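Local atomic coordinates of MAGE domain-containing protein (PDB entry 7DG2), a protein that forms, as the probable Nse3 subunit, a complex with Nse1 and Nse4 that belongs to the DNA-associated Smc5/6 machinery. Residues E68-S73 with W173-F178; G100-I105 with Q153-Y158. One frame throughout, in Å; residues are numbered along the deposited sequence.

Contact 1 (E68-S73 with W173-F178); sequences EIDTKS and WGQRAF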
loop_
_atom_site.group_PDB
_atom_site.type_symbol
_atom_site.label_atom_id
_atom_site.label_comp_id
_atom_site.label_asym_id
_atom_site.label_seq_id
_atom_site.Cartn_x
_atom_site.Cartn_y
_atom_site.Cartn_z
ATOM N N GLU B 68 -4.315 7.591 20.220
ATOM C CA GLU B 68 -5.365 8.602 20.171
ATOM C C GLU B 68 -4.714 9.950 19.885
ATOM O O GLU B 68 -3.812 10.368 20.618
ATOM C CB GLU B 68 -6.129 8.625 21.498
ATOM C CG GLU B 68 -7.354 9.511 21.519
ATOM C CD GLU B 68 -8.103 9.426 22.841
ATOM O OE1 GLU B 68 -7.494 9.726 23.895
ATOM O OE2 GLU B 68 -9.295 9.049 22.826
ATOM N N ILE B 69 -5.149 10.628 18.820
ATOM C CA ILE B 69 -4.553 11.919 18.479
ATOM C C ILE B 69 -5.439 13.098 18.854
ATOM O O ILE B 69 -4.964 14.245 18.826
ATOM C CB ILE B 69 -4.185 12.008 16.987
ATOM C CG1 ILE B 69 -5.437 11.945 16.117
ATOM C CG2 ILE B 69 -3.185 10.903 16.631
ATOM C CD1 ILE B 69 -5.174 12.273 14.674
ATOM N N ASP B 70 -6.704 12.864 19.181
ATOM C CA ASP B 70 -7.574 13.897 19.734
ATOM C C ASP B 70 -8.307 13.296 20.920
ATOM O O ASP B 70 -9.083 12.348 20.752
ATOM C CB ASP B 70 -8.557 14.423 18.683
ATOM C CG ASP B 70 -9.398 15.589 19.199
ATOM O OD1 ASP B 70 -10.278 15.361 20.052
ATOM O OD2 ASP B 70 -9.149 16.737 18.771
ATOM N N THR B 71 -8.041 13.831 22.121
ATOM C CA THR B 71 -8.640 13.273 23.332
ATOM C C THR B 71 -10.118 13.621 23.451
ATOM O O THR B 71 -10.875 12.882 24.090
ATOM C CB THR B 71 -7.900 13.755 24.586
ATOM O OG1 THR B 71 -8.733 14.669 25.307
ATOM C CG2 THR B 71 -6.609 14.455 24.236
ATOM N N LYS B 72 -10.553 14.730 22.854
ATOM C CA LYS B 72 -11.941 15.153 22.999
ATOM C C LYS B 72 -12.873 14.377 22.073
ATOM O O LYS B 72 -13.971 13.984 22.484
ATOM C CB LYS B 72 -12.060 16.659 22.742
ATOM C CG LYS B 72 -13.493 17.163 22.629
ATOM C CD LYS B 72 -13.557 18.681 22.499
ATOM C CE LYS B 72 -15.001 19.165 22.415
ATOM N NZ LYS B 72 -15.094 20.646 22.482
ATOM N N SER B 73 -12.468 14.158 20.823
ATOM C CA SER B 73 -13.278 13.410 19.869
ATOM C C SER B 73 -12.912 11.932 19.814
ATOM O O SER B 73 -13.573 11.173 19.090
ATOM C CB SER B 73 -13.161 14.020 18.466
ATOM O OG SER B 73 -11.832 13.952 17.953
ATOM N N TRP B 173 1.992 22.213 12.516
ATOM C CA TRP B 173 1.948 20.753 12.541
ATOM C C TRP B 173 0.578 20.273 13.000
ATOM O O TRP B 173 -0.007 20.827 13.939
ATOM C CB TRP B 173 2.992 20.180 13.501
ATOM C CG TRP B 173 4.416 20.229 13.065
ATOM C CD1 TRP B 173 4.986 21.087 12.175
ATOM C CD2 TRP B 173 5.463 19.376 13.541
ATOM N NE1 TRP B 173 6.339 20.816 12.062
ATOM C CE2 TRP B 173 6.651 19.767 12.889
ATOM C CE3 TRP B 173 5.508 18.312 14.452
ATOM C CZ2 TRP B 173 7.874 19.127 13.113
ATOM C CZ3 TRP B 173 6.730 17.676 14.676
ATOM C CH2 TRP B 173 7.895 18.092 14.011
ATOM N N GLY B 174 0.080 19.202 12.350
ATOM C CA GLY B 174 -1.112 18.522 12.807
ATOM C C GLY B 174 -0.823 17.412 13.821
ATOM O O GLY B 174 0.324 17.031 14.051
ATOM N N GLN B 175 -1.908 16.890 14.403
ATOM C CA GLN B 175 -1.802 15.872 15.440
ATOM C C GLN B 175 -1.091 14.619 14.939
ATOM O O GLN B 175 -0.361 13.968 15.699
ATOM C CB GLN B 175 -3.202 15.522 15.954
ATOM C CG GLN B 175 -3.919 16.660 16.714
ATOM C CD GLN B 175 -5.445 16.514 16.698
ATOM O OE1 GLN B 175 -6.026 16.008 15.729
ATOM N NE2 GLN B 175 -6.099 16.961 17.773
ATOM N N ARG B 176 -1.286 14.256 13.670
ATOM C CA ARG B 176 -0.601 13.062 13.171
ATOM C C ARG B 176 0.911 13.267 13.108
ATOM O O ARG B 176 1.673 12.337 13.393
ATOM C CB ARG B 176 -1.155 12.655 11.804
ATOM C CG ARG B 176 -0.463 11.403 11.256
ATOM C CD ARG B 176 -0.978 11.013 9.879
ATOM N NE ARG B 176 -2.323 10.454 9.878
ATOM C CZ ARG B 176 -2.629 9.186 10.146
ATOM N NH1 ARG B 176 -1.682 8.316 10.466
ATOM N NH2 ARG B 176 -3.898 8.793 10.091
ATOM N N ALA B 177 1.371 14.478 12.751
ATOM C CA ALA B 177 2.807 14.742 12.725
ATOM C C ALA B 177 3.421 14.574 14.108
ATOM O O ALA B 177 4.515 14.013 14.248
ATOM C CB ALA B 177 3.086 16.151 12.193
ATOM N N PHE B 178 2.740 15.057 15.147
ATOM C CA PHE B 178 3.320 14.927 16.479
ATOM C C PHE B 178 3.394 13.484 16.944
ATOM O O PHE B 178 4.219 13.177 17.812
ATOM C CB PHE B 178 2.531 15.755 17.494
ATOM C CG PHE B 178 2.852 17.218 17.442
ATOM C CD1 PHE B 178 4.084 17.678 17.887
ATOM C CD2 PHE B 178 1.938 18.124 16.938
ATOM C CE1 PHE B 178 4.396 19.028 17.835
ATOM C CE2 PHE B 178 2.241 19.467 16.885
ATOM C CZ PHE B 178 3.473 19.921 17.332
#
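Gln175 reaches across to Ile69 and Asp70, its side chain at about a right angle to that of Ile69. Ile69 CB and Gln175 CB are 3.8 Å apart, and Ile69 CD1 lies 4.0 Å from both CB and OE1 of Gln175; chi1 of 65° sets CG1 between the backbone N and carbonyl carbon, and the chain runs on extended (chi2 170°) to bring CD1 there. The amide passes over the carbonyl oxygen of Ile69, Gln175 CD 3.1 Å from Ile69 O, but the angle at NE2 is too poor for a hydrogen bond. Gln175 NE2 donates instead to Asp70 OD2 over 3.2 Å, on its anti side and 25° out of the carboxylate plane, while OD2 lies almost in the amide plane. The contact joins the two winged-helix subdomains of the MAGE homology domain, the first with strands 64-70 and 75-80, the second with 156-160 and 169-173. An Asx motif holds the carboxylate: Asp70 OD1 accepts from Ser73 N at 2.6 Å. With an alanine at Gln175 the CB contact would remain, but Asp70 OD2 would probably lose this donor. Arg176 turns away to a salt bridge with Glu180.

Contact 2 (G100-I105 with Q153-Y158); sequences GLLMVI and QKYLEY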
loop_
_atom_site.group_PDB
_atom_site.type_symbol
_atom_site.label_atom_id
_atom_site.label_comp_id
_atom_site.label_asym_id
_atom_site.label_seq_id
_atom_site.Cartn_x
_atom_site.Cartn_y
_atom_site.Cartn_z
ATOM N N GLY B 100 8.445 13.070 1.386
ATOM C CA GLY B 100 9.512 14.030 1.159
ATOM C C GLY B 100 8.992 15.457 1.161
ATOM O O GLY B 100 9.555 16.339 1.815
ATOM N N LEU B 101 7.894 15.697 0.440
ATOM C CA LEU B 101 7.320 17.041 0.404
ATOM C C LEU B 101 6.825 17.457 1.783
ATOM O O LEU B 101 7.098 18.569 2.248
ATOM C CB LEU B 101 6.188 17.113 -0.620
ATOM C CG LEU B 101 5.394 18.418 -0.603
ATOM C CD1 LEU B 101 6.298 19.600 -0.898
ATOM C CD2 LEU B 101 4.247 18.368 -1.605
ATOM N N LEU B 102 6.106 16.563 2.465
ATOM C CA LEU B 102 5.596 16.904 3.786
ATOM C C LEU B 102 6.728 17.240 4.741
ATOM O O LEU B 102 6.627 18.190 5.531
ATOM C CB LEU B 102 4.752 15.756 4.342
ATOM C CG LEU B 102 4.343 15.928 5.810
ATOM C CD1 LEU B 102 3.377 17.094 5.965
ATOM C CD2 LEU B 102 3.713 14.637 6.293
ATOM N N MET B 103 7.824 16.479 4.687
ATOM C CA MET B 103 8.914 16.724 5.625
ATOM C C MET B 103 9.530 18.104 5.412
ATOM O O MET B 103 9.925 18.779 6.372
ATOM C CB MET B 103 9.979 15.639 5.480
ATOM C CG MET B 103 11.240 15.898 6.296
ATOM S SD MET B 103 10.949 15.868 8.077
ATOM C CE MET B 103 11.564 14.221 8.489
ATOM N N VAL B 104 9.616 18.537 4.159
ATOM C CA VAL B 104 10.142 19.868 3.866
ATOM C C VAL B 104 9.236 20.936 4.467
ATOM O O VAL B 104 9.710 21.927 5.040
ATOM C CB VAL B 104 10.299 20.032 2.344
ATOM C CG1 VAL B 104 10.573 21.482 1.985
ATOM C CG2 VAL B 104 11.407 19.133 1.837
ATOM N N ILE B 105 7.920 20.736 4.370
ATOM C CA ILE B 105 6.963 21.688 4.938
ATOM C C ILE B 105 7.022 21.667 6.465
ATOM O O ILE B 105 7.051 22.719 7.120
ATOM C CB ILE B 105 5.543 21.387 4.418
ATOM C CG1 ILE B 105 5.473 21.605 2.907
ATOM C CG2 ILE B 105 4.508 22.243 5.135
ATOM C CD1 ILE B 105 4.152 21.120 2.297
ATOM N N GLN B 153 -5.538 14.285 6.657
ATOM C CA GLN B 153 -4.736 13.266 7.328
ATOM C C GLN B 153 -4.230 13.724 8.686
ATOM O O GLN B 153 -3.674 12.904 9.432
ATOM C CB GLN B 153 -3.564 12.871 6.425
ATOM C CG GLN B 153 -4.020 12.147 5.161
ATOM C CD GLN B 153 -2.878 11.917 4.170
ATOM O OE1 GLN B 153 -1.935 12.711 4.088
ATOM N NE2 GLN B 153 -2.963 10.828 3.415
ATOM N N LYS B 154 -4.428 15.005 9.032
ATOM C CA LYS B 154 -3.950 15.620 10.271
ATOM C C LYS B 154 -2.428 15.707 10.341
ATOM O O LYS B 154 -1.869 15.821 11.437
ATOM C CB LYS B 154 -4.470 14.903 11.520
ATOM C CG LYS B 154 -5.968 14.686 11.532
ATOM C CD LYS B 154 -6.715 15.982 11.478
ATOM C CE LYS B 154 -8.156 15.762 11.931
ATOM N NZ LYS B 154 -8.942 17.017 11.839
ATOM N N TYR B 155 -1.742 15.666 9.195
ATOM C CA TYR B 155 -0.320 15.998 9.203
ATOM C C TYR B 155 -0.104 17.489 9.395
ATOM O O TYR B 155 0.883 17.897 10.007
ATOM C CB TYR B 155 0.352 15.562 7.905
ATOM C CG TYR B 155 0.709 14.098 7.835
ATOM C CD1 TYR B 155 1.585 13.535 8.753
ATOM C CD2 TYR B 155 0.211 13.296 6.810
ATOM C CE1 TYR B 155 1.945 12.193 8.668
ATOM C CE2 TYR B 155 0.547 11.963 6.724
ATOM C CZ TYR B 155 1.418 11.421 7.642
ATOM O OH TYR B 155 1.735 10.085 7.545
ATOM N N LEU B 156 -1.013 18.314 8.881
ATOM C CA LEU B 156 -0.896 19.758 8.993
ATOM C C LEU B 156 -2.216 20.344 9.471
ATOM O O LEU B 156 -3.287 19.776 9.243
ATOM C CB LEU B 156 -0.531 20.388 7.647
ATOM C CG LEU B 156 0.784 19.969 6.979
ATOM C CD1 LEU B 156 0.873 20.541 5.574
ATOM C CD2 LEU B 156 1.977 20.389 7.820
ATOM N N GLU B 157 -2.117 21.490 10.134
ATOM C CA GLU B 157 -3.245 22.386 10.365
ATOM C C GLU B 157 -3.166 23.544 9.379
ATOM O O GLU B 157 -2.076 24.027 9.063
ATOM C CB GLU B 157 -3.234 22.939 11.788
ATOM C CG GLU B 157 -3.643 21.978 12.870
ATOM C CD GLU B 157 -3.683 22.662 14.221
ATOM O OE1 GLU B 157 -3.445 23.893 14.265
ATOM O OE2 GLU B 157 -3.949 21.979 15.233
ATOM N N TYR B 158 -4.332 24.000 8.918
ATOM C CA TYR B 158 -4.454 25.029 7.886
ATOM C C TYR B 158 -5.475 26.021 8.423
ATOM O O TYR B 158 -6.680 25.784 8.308
ATOM C CB TYR B 158 -4.903 24.418 6.560
ATOM C CG TYR B 158 -4.947 25.349 5.369
ATOM C CD1 TYR B 158 -3.817 26.037 4.959
ATOM C CD2 TYR B 158 -6.121 25.516 4.630
ATOM C CE1 TYR B 158 -3.843 26.868 3.848
ATOM C CE2 TYR B 158 -6.157 26.348 3.519
ATOM C CZ TYR B 158 -5.016 27.025 3.134
ATOM O OH TYR B 158 -5.030 27.858 2.035
#
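Leu102 projects from its helix into the angle between Tyr155 and Leu156, and its two methyl groups divide the work. From CB, the chain continues to CG, set trans to the backbone N (chi1 171°), which carries the branch point out toward the 153-158 segment. There the side chain forks. CD2 settles over one face of the Tyr155 ring, 3.5 Å from the ring centroid and 19° off the normal, a CH-pi contact. The methyl is displaced toward the CG and CD1 side of the ring, with Leu102 CD2 3.4 Å from Tyr155 CG. The other methyl, Leu102 CD1, lies 3.9 Å from Tyr155 CB and 4.0 Å from both CG and CD2 of Leu156; here the two leucine side chains run past each other in opposite directions. One turn on, Ile105 extends the apolar surface: its CG2 meets Leu156 CD1 at 4.0 Å, the two side chains crossing roughly at a right angle. The far end of Tyr155 is polar, its hydroxyl hydrogen-bonded to Glu180 and to Arg64 of the Nse4 chain. Lys154, with positive phi, closes helix 142-152 in a Schellman motif just before the chain enters strand 156-160. Through Leu102 and Ile105, helix 94-111 packs against the start of that strand, with Phe150 of helix 142-152 touching Leu102 and Ile121 of helix 118-127 touching Ile105.

How the contacts relate
From the N terminus, the chain first passes through 68-73, at the end of strand 64-70, then through 100-105 on helix 94-111. It returns to that helix at 153-158, where contact 2 closes a loop of 47 intervening residues, and only at 173-178 does contact 1 close its longer loop of 99. Contact 2 therefore nests within contact 1. Their centres lie 13 Å apart, and their later segments are joined directly: Arg176 N lies 2.8 Å from Lys154 O, and Gly174 N 2.8 Å from Tyr155 O, both probable hydrogen bonds. Contact 1 ties the sheet of strand 64-70 to helix 175-180, contact 2 ties helix 94-111 to strand 156-160, and these bonds connect the two.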